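Local coordinates for protein transcription factor GAMBIF1 (Anopheles gambiae, PDB 1BVO) that probably activates RNA polymerase II transcription as a Rel-family factor, this chain being its specificity domain bound to DNA, at residues 8-13 and 27-32; 56-61 and 71-76; 140-145 and 170-175. One frame throughout, in Å; residues are numbered along the deposited sequence.

Contact 1 (8-13 and 27-32)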
loop_
_atom_site.group_PDB
_atom_site.type_symbol
_atom_site.label_atom_id
_atom_site.label_comp_id
_atom_site.label_asym_id
_atom_site.label_seq_id
_atom_site.Cartn_x
_atom_site.Cartn_y
_atom_site.Cartn_z
ATOM N N GLN C 8 -7.360 -12.726 30.826
ATOM C CA GLN C 8 -6.626 -11.788 30.026
ATOM C C GLN C 8 -6.366 -12.278 28.638
ATOM O O GLN C 8 -6.175 -13.475 28.397
ATOM C CB GLN C 8 -5.295 -11.505 30.698
ATOM C CG GLN C 8 -5.427 -10.693 31.940
ATOM C CD GLN C 8 -5.420 -9.220 31.658
ATOM O OE1 GLN C 8 -5.311 -8.788 30.501
ATOM N NE2 GLN C 8 -5.554 -8.424 32.713
ATOM N N PRO C 9 -6.333 -11.348 27.694
ATOM C CA PRO C 9 -6.077 -11.722 26.316
ATOM C C PRO C 9 -4.685 -12.292 26.188
ATOM O O PRO C 9 -3.744 -11.866 26.864
ATOM C CB PRO C 9 -6.219 -10.399 25.565
ATOM C CG PRO C 9 -5.917 -9.357 26.615
ATOM C CD PRO C 9 -6.618 -9.912 27.816
ATOM N N HIS C 10 -4.586 -13.363 25.417
ATOM C CA HIS C 10 -3.301 -13.959 25.172
ATOM C C HIS C 10 -2.576 -12.873 24.398
ATOM O O HIS C 10 -3.047 -12.425 23.348
ATOM C CB HIS C 10 -3.423 -15.209 24.319
ATOM C CG HIS C 10 -2.121 -15.909 24.131
ATOM N ND1 HIS C 10 -1.811 -17.102 24.758
ATOM C CD2 HIS C 10 -1.013 -15.550 23.452
ATOM C CE1 HIS C 10 -0.570 -17.439 24.472
ATOM N NE2 HIS C 10 -0.059 -16.509 23.677
ATOM N N PRO C 11 -1.374 -12.504 24.855
ATOM C CA PRO C 11 -0.501 -11.472 24.286
ATOM C C PRO C 11 0.144 -11.733 22.917
ATOM O O PRO C 11 0.698 -10.808 22.322
ATOM C CB PRO C 11 0.579 -11.360 25.347
ATOM C CG PRO C 11 0.759 -12.798 25.727
ATOM C CD PRO C 11 -0.678 -13.216 25.945
ATOM N N LYS C 12 0.079 -12.963 22.419
ATOM C CA LYS C 12 0.719 -13.331 21.145
ATOM C C LYS C 12 0.004 -14.481 20.450
ATOM O O LYS C 12 0.640 -15.482 20.107
ATOM C CB LYS C 12 2.143 -13.830 21.412
ATOM C CG LYS C 12 3.237 -12.793 21.532
ATOM C CD LYS C 12 3.715 -12.343 20.171
ATOM C CE LYS C 12 5.143 -11.823 20.281
ATOM N NZ LYS C 12 5.445 -10.796 19.229
ATOM N N ALA C 13 -1.296 -14.373 20.231
ATOM C CA ALA C 13 -1.976 -15.490 19.602
ATOM C C ALA C 13 -2.916 -15.149 18.473
ATOM O O ALA C 13 -3.688 -15.998 18.024
ATOM C CB ALA C 13 -2.696 -16.299 20.639
ATOM N N SER C 27 -10.638 -14.231 16.434
ATOM C CA SER C 27 -10.980 -14.039 17.832
ATOM C C SER C 27 -9.711 -14.176 18.658
ATOM O O SER C 27 -8.839 -15.007 18.371
ATOM C CB SER C 27 -11.997 -15.070 18.292
ATOM O OG SER C 27 -13.208 -14.926 17.583
ATOM N N ILE C 28 -9.617 -13.322 19.669
ATOM C CA ILE C 28 -8.482 -13.273 20.581
ATOM C C ILE C 28 -8.653 -14.315 21.667
ATOM O O ILE C 28 -9.572 -14.226 22.475
ATOM C CB ILE C 28 -8.431 -11.913 21.279
ATOM C CG1 ILE C 28 -8.007 -10.829 20.309
ATOM C CG2 ILE C 28 -7.526 -11.955 22.487
ATOM C CD1 ILE C 28 -8.378 -9.473 20.814
ATOM N N PRO C 29 -7.759 -15.312 21.717
ATOM C CA PRO C 29 -7.912 -16.317 22.770
ATOM C C PRO C 29 -7.553 -15.702 24.119
ATOM O O PRO C 29 -7.098 -14.559 24.200
ATOM C CB PRO C 29 -6.889 -17.375 22.367
ATOM C CG PRO C 29 -5.811 -16.569 21.738
ATOM C CD PRO C 29 -6.604 -15.623 20.861
ATOM N N GLY C 30 -7.767 -16.466 25.176
ATOM C CA GLY C 30 -7.434 -16.009 26.510
ATOM C C GLY C 30 -6.048 -16.529 26.828
ATOM O O GLY C 30 -5.535 -17.384 26.095
ATOM N N VAL C 31 -5.424 -16.027 27.890
ATOM C CA VAL C 31 -4.078 -16.462 28.259
ATOM C C VAL C 31 -4.006 -17.967 28.411
ATOM O O VAL C 31 -3.020 -18.607 28.024
ATOM C CB VAL C 31 -3.618 -15.932 29.636
ATOM C CG1 VAL C 31 -2.243 -15.335 29.520
ATOM C CG2 VAL C 31 -4.602 -14.963 30.237
ATOM N N ASN C 32 -5.065 -18.513 28.991
ATOM C CA ASN C 32 -5.157 -19.925 29.282
ATOM C C ASN C 32 -5.740 -20.803 28.199
ATOM O O ASN C 32 -5.959 -21.992 28.432
ATOM C CB ASN C 32 -5.934 -20.098 30.577
ATOM C CG ASN C 32 -5.393 -19.212 31.677
ATOM O OD1 ASN C 32 -4.198 -19.245 31.983
ATOM N ND2 ASN C 32 -6.245 -18.368 32.234
#
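His-10 N donates to Pro-29 O at 3.0 Å in an essentially straight bond (179° at the hydrogen), although the N-H comes down from above the carbonyl plane. Around this bond lies the closely packed part of the contact, where Pro-9, Ile-28 and Gly-30 are buried. Pro-9 CB sits 3.7 Å from Ile-28 CG2, in a patch that Pro-41 and Leu-14 extend. Ala-13 CB and His-10 CB both meet the same side of Pro-29 CG, the latter at 3.8 Å. With CG of His-10 anti to the backbone N (chi1 -176°), the ring leads off to the side of 29-31, with Gly-30 O at its edge, near its plane. Val-31 is the solvent-exposed side. It lies along Gln-8 and His-10, but the place of its CG2 is doubtful because it clashes with Gln-8 O, and the bond modelled from Val-31 N to that same oxygen is doubtful too. The amide of Gln-8 turns elsewhere, its OE1 accepting from Asp-169 N. Both segments belong to the long connection between strands 2-7 and 42-46, which in Rel proteins carries the DNA-recognition loop. One sure backbone bond plus proline and methyl packing implies that main-chain polarity and apolar burial together hold the two ends of the intervening loop side by side.

Contact 2 (56-61 and 71-76)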
loop_
_atom_site.group_PDB
_atom_site.type_symbol
_atom_site.label_atom_id
_atom_site.label_comp_id
_atom_site.label_asym_id
_atom_site.label_seq_id
_atom_site.Cartn_x
_atom_site.Cartn_y
_atom_site.Cartn_z
ATOM N N VAL C 56 -15.675 -1.749 24.689
ATOM C CA VAL C 56 -14.321 -2.209 24.558
ATOM C C VAL C 56 -13.736 -1.500 23.347
ATOM O O VAL C 56 -14.414 -1.325 22.331
ATOM C CB VAL C 56 -14.260 -3.728 24.341
ATOM C CG1 VAL C 56 -12.814 -4.201 24.366
ATOM C CG2 VAL C 56 -15.082 -4.438 25.392
ATOM N N SER C 57 -12.520 -0.991 23.510
ATOM C CA SER C 57 -11.821 -0.329 22.417
ATOM C C SER C 57 -10.332 -0.465 22.678
ATOM O O SER C 57 -9.918 -0.847 23.776
ATOM C CB SER C 57 -12.220 1.145 22.280
ATOM O OG SER C 57 -11.751 1.937 23.353
ATOM N N CYS C 58 -9.544 -0.229 21.643
ATOM C CA CYS C 58 -8.102 -0.319 21.724
ATOM C C CYS C 58 -7.479 0.965 22.233
ATOM O O CYS C 58 -7.770 2.057 21.723
ATOM C CB CYS C 58 -7.519 -0.583 20.347
ATOM S SG CYS C 58 -7.775 -2.227 19.708
ATOM N N VAL C 59 -6.607 0.843 23.216
ATOM C CA VAL C 59 -5.908 1.993 23.733
ATOM C C VAL C 59 -4.444 1.593 23.557
ATOM O O VAL C 59 -4.144 0.443 23.217
ATOM C CB VAL C 59 -6.255 2.256 25.191
ATOM C CG1 VAL C 59 -7.751 2.402 25.349
ATOM C CG2 VAL C 59 -5.711 1.155 26.071
ATOM N N THR C 60 -3.542 2.541 23.740
ATOM C CA THR C 60 -2.109 2.279 23.591
ATOM C C THR C 60 -1.539 1.419 24.746
ATOM O O THR C 60 -2.078 1.455 25.857
ATOM C CB THR C 60 -1.360 3.621 23.543
ATOM O OG1 THR C 60 -1.705 4.393 24.702
ATOM C CG2 THR C 60 -1.767 4.416 22.297
ATOM N N LYS C 61 -0.476 0.645 24.489
ATOM C CA LYS C 61 0.172 -0.161 25.547
ATOM C C LYS C 61 0.716 0.859 26.526
ATOM O O LYS C 61 0.871 0.636 27.730
ATOM C CB LYS C 61 1.383 -0.939 24.995
ATOM C CG LYS C 61 2.158 -0.223 23.871
ATOM C CD LYS C 61 3.679 -0.288 24.056
ATOM C CE LYS C 61 4.366 -0.713 22.774
ATOM N NZ LYS C 61 5.337 0.267 22.211
ATOM N N HIS C 71 -6.258 1.259 15.894
ATOM C CA HIS C 71 -6.829 -0.035 15.559
ATOM C C HIS C 71 -8.298 -0.243 15.951
ATOM O O HIS C 71 -8.747 0.221 17.005
ATOM C CB HIS C 71 -5.910 -1.140 16.054
ATOM C CG HIS C 71 -4.599 -1.180 15.333
ATOM N ND1 HIS C 71 -3.577 -2.014 15.690
ATOM C CD2 HIS C 71 -4.181 -0.504 14.236
ATOM C CE1 HIS C 71 -2.568 -1.874 14.830
ATOM N NE2 HIS C 71 -2.918 -0.964 13.942
ATOM N N ASN C 72 -9.059 -0.832 15.029
ATOM C CA ASN C 72 -10.478 -1.083 15.242
ATOM C C ASN C 72 -10.700 -2.498 15.732
ATOM O O ASN C 72 -9.945 -3.419 15.373
ATOM C CB ASN C 72 -11.256 -0.897 13.939
ATOM C CG ASN C 72 -11.037 0.453 13.314
ATOM O OD1 ASN C 72 -11.090 1.492 13.987
ATOM N ND2 ASN C 72 -10.758 0.452 12.022
ATOM N N LEU C 73 -11.713 -2.663 16.570
ATOM C CA LEU C 73 -12.070 -3.974 17.063
ATOM C C LEU C 73 -13.283 -4.386 16.271
ATOM O O LEU C 73 -14.229 -3.613 16.137
ATOM C CB LEU C 73 -12.445 -3.928 18.530
ATOM C CG LEU C 73 -11.272 -3.901 19.495
ATOM C CD1 LEU C 73 -11.783 -3.981 20.928
ATOM C CD2 LEU C 73 -10.357 -5.073 19.207
ATOM N N VAL C 74 -13.221 -5.550 15.655
ATOM C CA VAL C 74 -14.350 -6.019 14.888
ATOM C C VAL C 74 -14.773 -7.323 15.537
ATOM O O VAL C 74 -13.975 -7.965 16.218
ATOM C CB VAL C 74 -13.970 -6.182 13.403
ATOM C CG1 VAL C 74 -13.577 -4.824 12.825
ATOM C CG2 VAL C 74 -12.840 -7.166 13.247
ATOM N N GLY C 75 -16.029 -7.700 15.363
ATOM C CA GLY C 75 -16.509 -8.926 15.976
ATOM C C GLY C 75 -17.992 -9.109 15.718
ATOM O O GLY C 75 -18.764 -8.145 15.794
ATOM N N LYS C 76 -18.391 -10.345 15.437
ATOM C CA LYS C 76 -19.787 -10.677 15.154
ATOM C C LYS C 76 -20.672 -10.027 16.205
ATOM O O LYS C 76 -21.780 -9.587 15.897
ATOM C CB LYS C 76 -19.987 -12.201 15.205
ATOM C CG LYS C 76 -20.881 -12.805 14.133
ATOM C CD LYS C 76 -20.091 -13.795 13.267
ATOM C CE LYS C 76 -19.561 -14.974 14.095
ATOM N NZ LYS C 76 -18.080 -15.265 13.907
HETATM O O HOH W 1 -10.881 -0.241 19.018
#
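Strand 56-59 passes strand 72-74 with the two axes 6.5 Å apart at closest approach and the directions 146° apart, roughly antiparallel. Leu-73 packs on Val-56 and Cys-58. Its isobutyl group splits its contacts: CD1 reaches Val-56 CG1 at 3.6 Å and also touches Ser-57 CA, while CD2 lies 3.9 Å from Cys-58 SG. The side chains of Val-56 and Leu-73 cross at about a right angle. Having CG1 of Val-56 anti to the backbone N (chi1 -174°) is what brings that methyl to the leucine. Farther along, Cys-58 CB packs 3.7 Å from His-71 O. A single enclosed water replaces a direct backbone bond there, accepting from Cys-58 N at 2.9 Å and donating to His-71 O at 3.0 Å. His-71 O has a second donor, Arg-117 NH2 of helix 107-120. Leu-145 and Ile-102 also pack on Leu-73. The arrangement is apolar packing with one water bridge, where the two chains have separated: Cys-58 still pairs with His-69, but 72-74 goes on to pair with 101-103, in the core of the immunoglobulin-like beta sandwich characteristic of Rel N-terminal domains.

Contact 3 (140-145 and 170-175). With nucleotides of chain B; nucleotides of chain A.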
loop_
_atom_site.group_PDB
_atom_site.type_symbol
_atom_site.label_atom_id
_atom_site.label_comp_id
_atom_site.label_asym_id
_atom_site.label_seq_id
_atom_site.Cartn_x
_atom_site.Cartn_y
_atom_site.Cartn_z
ATOM N N LEU C 140 2.098 0.524 16.117
ATOM C CA LEU C 140 1.060 -0.250 15.451
ATOM C C LEU C 140 1.195 -1.767 15.581
ATOM O O LEU C 140 0.566 -2.515 14.820
ATOM C CB LEU C 140 0.970 0.140 13.979
ATOM C CG LEU C 140 0.644 1.617 13.763
ATOM C CD1 LEU C 140 0.479 1.889 12.293
ATOM C CD2 LEU C 140 -0.616 1.995 14.528
ATOM N N ASN C 141 1.948 -2.225 16.573
ATOM C CA ASN C 141 2.120 -3.654 16.785
ATOM C C ASN C 141 1.719 -4.121 18.155
ATOM O O ASN C 141 1.931 -5.278 18.521
ATOM C CB ASN C 141 3.552 -4.060 16.528
ATOM C CG ASN C 141 3.739 -4.579 15.142
ATOM O OD1 ASN C 141 3.640 -3.817 14.163
ATOM N ND2 ASN C 141 3.965 -5.900 15.028
ATOM N N ALA C 142 1.133 -3.216 18.917
ATOM C CA ALA C 142 0.705 -3.553 20.254
ATOM C C ALA C 142 -0.470 -2.674 20.614
ATOM O O ALA C 142 -0.593 -1.537 20.152
ATOM C CB ALA C 142 1.837 -3.357 21.234
ATOM N N VAL C 143 -1.345 -3.244 21.428
ATOM C CA VAL C 143 -2.534 -2.557 21.872
ATOM C C VAL C 143 -2.920 -3.178 23.182
ATOM O O VAL C 143 -2.298 -4.122 23.649
ATOM C CB VAL C 143 -3.749 -2.862 20.960
ATOM C CG1 VAL C 143 -3.604 -2.203 19.607
ATOM C CG2 VAL C 143 -3.891 -4.376 20.802
ATOM N N ARG C 144 -3.952 -2.629 23.778
ATOM C CA ARG C 144 -4.518 -3.189 24.985
ATOM C C ARG C 144 -6.012 -2.953 24.770
ATOM O O ARG C 144 -6.421 -2.039 24.037
ATOM C CB ARG C 144 -4.083 -2.450 26.234
ATOM C CG ARG C 144 -2.614 -2.405 26.543
ATOM C CD ARG C 144 -2.484 -1.626 27.849
ATOM N NE ARG C 144 -1.131 -1.267 28.238
ATOM C CZ ARG C 144 -0.449 -1.880 29.192
ATOM N NH1 ARG C 144 -0.991 -2.889 29.859
ATOM N NH2 ARG C 144 0.771 -1.459 29.498
ATOM N N LEU C 145 -6.816 -3.849 25.312
ATOM C CA LEU C 145 -8.255 -3.737 25.199
ATOM C C LEU C 145 -8.677 -2.874 26.368
ATOM O O LEU C 145 -8.182 -3.044 27.495
ATOM C CB LEU C 145 -8.900 -5.119 25.322
ATOM C CG LEU C 145 -8.487 -6.102 24.230
ATOM C CD1 LEU C 145 -9.028 -7.484 24.532
ATOM C CD2 LEU C 145 -8.977 -5.598 22.892
ATOM N N ILE C 170 -0.862 -6.084 27.625
ATOM C CA ILE C 170 -0.629 -5.828 26.225
ATOM C C ILE C 170 -0.835 -7.018 25.298
ATOM O O ILE C 170 -0.560 -8.174 25.648
ATOM C CB ILE C 170 0.738 -5.207 26.005
ATOM C CG1 ILE C 170 0.822 -3.919 26.824
ATOM C CG2 ILE C 170 0.944 -4.904 24.523
ATOM C CD1 ILE C 170 2.222 -3.432 27.069
ATOM N N ILE C 171 -1.388 -6.707 24.129
ATOM C CA ILE C 171 -1.638 -7.665 23.055
ATOM C C ILE C 171 -0.700 -7.213 21.929
ATOM O O ILE C 171 -0.791 -6.062 21.465
ATOM C CB ILE C 171 -3.076 -7.579 22.535
ATOM C CG1 ILE C 171 -4.047 -8.072 23.593
ATOM C CG2 ILE C 171 -3.223 -8.381 21.253
ATOM C CD1 ILE C 171 -5.467 -7.731 23.274
ATOM N N TYR C 172 0.166 -8.139 21.506
ATOM C CA TYR C 172 1.184 -7.932 20.480
ATOM C C TYR C 172 0.880 -8.616 19.153
ATOM O O TYR C 172 0.715 -9.833 19.114
ATOM C CB TYR C 172 2.528 -8.489 20.981
ATOM C CG TYR C 172 3.085 -7.860 22.246
ATOM C CD1 TYR C 172 3.408 -6.504 22.279
ATOM C CD2 TYR C 172 3.272 -8.610 23.412
ATOM C CE1 TYR C 172 3.886 -5.909 23.430
ATOM C CE2 TYR C 172 3.757 -8.012 24.585
ATOM C CZ TYR C 172 4.055 -6.656 24.579
ATOM O OH TYR C 172 4.464 -6.019 25.725
ATOM N N ASP C 173 0.912 -7.874 18.050
ATOM C CA ASP C 173 0.656 -8.475 16.733
ATOM C C ASP C 173 1.625 -9.610 16.435
ATOM O O ASP C 173 2.850 -9.422 16.346
ATOM C CB ASP C 173 0.717 -7.445 15.596
ATOM C CG ASP C 173 0.266 -8.019 14.255
ATOM O OD1 ASP C 173 0.007 -9.235 14.156
ATOM O OD2 ASP C 173 0.142 -7.240 13.293
ATOM N N LYS C 174 1.044 -10.794 16.304
ATOM C CA LYS C 174 1.753 -12.022 16.035
ATOM C C LYS C 174 2.163 -12.121 14.564
ATOM O O LYS C 174 1.331 -12.442 13.701
ATOM C CB LYS C 174 0.863 -13.209 16.418
ATOM C CG LYS C 174 1.517 -14.545 16.194
ATOM C CD LYS C 174 0.626 -15.717 16.521
ATOM C CE LYS C 174 1.299 -16.979 16.019
ATOM N NZ LYS C 174 0.436 -18.171 16.026
ATOM N N LYS C 175 3.452 -11.878 14.302
ATOM C CA LYS C 175 4.034 -11.929 12.953
ATOM C C LYS C 175 3.168 -11.223 11.909
ATOM O O LYS C 175 2.966 -10.004 12.085
ATOM C CB LYS C 175 4.327 -13.386 12.548
ATOM C CG LYS C 175 5.147 -13.569 11.258
ATOM C CD LYS C 175 4.296 -13.516 9.996
ATOM C CE LYS C 175 5.154 -13.716 8.767
ATOM N NZ LYS C 175 4.535 -13.125 7.545
ATOM P P DT B 6 7.751 -18.732 3.055
ATOM O OP1 DT B 6 8.220 -19.658 1.995
ATOM O OP2 DT B 6 8.735 -18.063 3.945
ATOM O "O5'" DT B 6 6.837 -17.634 2.375
ATOM C "C5'" DT B 6 5.756 -18.035 1.562
ATOM C "C4'" DT B 6 5.678 -17.123 0.368
ATOM O "O4'" DT B 6 4.759 -16.046 0.646
ATOM C "C3'" DT B 6 7.027 -16.488 0.069
ATOM O "O3'" DT B 6 7.358 -16.704 -1.307
ATOM C "C2'" DT B 6 6.903 -15.066 0.604
ATOM C "C1'" DT B 6 5.400 -14.780 0.605
ATOM N N1 DT B 6 4.888 -14.007 1.759
ATOM C C2 DT B 6 3.833 -13.117 1.577
ATOM O O2 DT B 6 3.347 -12.876 0.485
ATOM N N3 DT B 6 3.388 -12.513 2.731
ATOM C C4 DT B 6 3.875 -12.695 4.007
ATOM O O4 DT B 6 3.366 -12.087 4.964
ATOM C C5 DT B 6 4.998 -13.604 4.107
ATOM C C7 DT B 6 5.628 -13.847 5.433
ATOM C C6 DT B 6 5.428 -14.213 3.001
ATOM P P DG A 4 -0.867 -20.132 13.150
ATOM O OP1 DG A 4 0.083 -21.011 13.935
ATOM O OP2 DG A 4 -1.260 -18.922 13.946
ATOM O "O5'" DG A 4 0.024 -19.887 11.900
ATOM C "C5'" DG A 4 0.312 -20.933 11.017
ATOM C "C4'" DG A 4 0.908 -20.317 9.760
ATOM O "O4'" DG A 4 -0.057 -19.499 9.040
ATOM C "C3'" DG A 4 1.963 -19.288 10.113
ATOM O "O3'" DG A 4 3.014 -19.467 9.169
ATOM C "C2'" DG A 4 1.299 -17.924 9.847
ATOM C "C1'" DG A 4 0.515 -18.309 8.589
ATOM N N9 DG A 4 -0.540 -17.384 8.120
ATOM C C8 DG A 4 -1.422 -16.526 8.753
ATOM N N7 DG A 4 -2.252 -15.833 8.004
ATOM C C5 DG A 4 -1.841 -16.281 6.715
ATOM C C6 DG A 4 -2.350 -15.895 5.442
ATOM O O6 DG A 4 -3.273 -15.042 5.281
ATOM N N1 DG A 4 -1.735 -16.547 4.392
ATOM C C2 DG A 4 -0.725 -17.461 4.603
ATOM N N2 DG A 4 -0.320 -17.967 3.411
ATOM N N3 DG A 4 -0.231 -17.831 5.765
ATOM C C4 DG A 4 -0.855 -17.209 6.773
#
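The open end of the beta hairpin formed by strands 142-152 and 159-172 is knitted together here, in the Rel immunoglobulin-like domain, close to the C-terminal end of this chain, whose last two lysines reach DNA. Val-143 and Ile-171 are an antiparallel hydrogen-bonded pair: Ile-171 N donates to Val-143 O at 2.8 Å, and Val-143 N returns a bond to Ile-171 O at 2.9 Å. Ala-142 and Tyr-172 form the adjoining non-hydrogen-bonded pair, and past it Asp-173 N reaches Asn-141 O at 2.8 Å, continuing the ladder just beyond the strands. On the face of Val-143 and Ile-171, Val-143 CG2 packs on Ile-171 CB, while Ile-171 CD1 extends to Leu-145 CG at 3.6 Å; Ile-102 closes over this face. On the face of Ala-142 and Tyr-172, Ala-142 CB lies against Tyr-172 CD1 and Ile-170 CG2. Arg-144 is extended from CG to NE, which carries its guanidinium over Ile-170, whose CG1 sits over the centre of the plane, 3.4 Å from CZ. The rotation of that flat group is fixed further by two carbonyls, Lys-61 O for NH2 and Ser-168 O for NH1. Asp-173 uses OD1 to accept from Phe-16 N, tying the exit of the hairpin to the long loop between strands 2-7 and 42-46. Beyond it, Lys-175 heads for the thymine of DT6 of chain B, though its ammonium is modelled too near the methyl for details to be trusted. Lys-174, fully extended, places NZ 2.8 Å from OP2 of DG4 of chain A, a hydrogen bond to the phosphate.

In the fold
Contact 3 touches both of the others. Toward contact 1, Pro-11 O and Tyr-172 N are 2.8 Å apart, a probable hydrogen bond, and Pro-9 CB packs on Ile-171 CD1, which fastens the long N-terminal loop to the last strand. Toward contact 2, strands 52-59 and 142-152 are neighbours in one sheet, with Val-59 N and Arg-144 O 3.0 Å apart, a probable hydrogen bond. Contacts 1 and 2 do not touch, their nearest atoms staying about 5 Å apart. Contact 3 is the one whose lysines meet DNA; segments of contacts 1 and 2 each come within about 6 Å of it. The hairpin thus connects the buried sandwich core with the loop and tail that face the DNA.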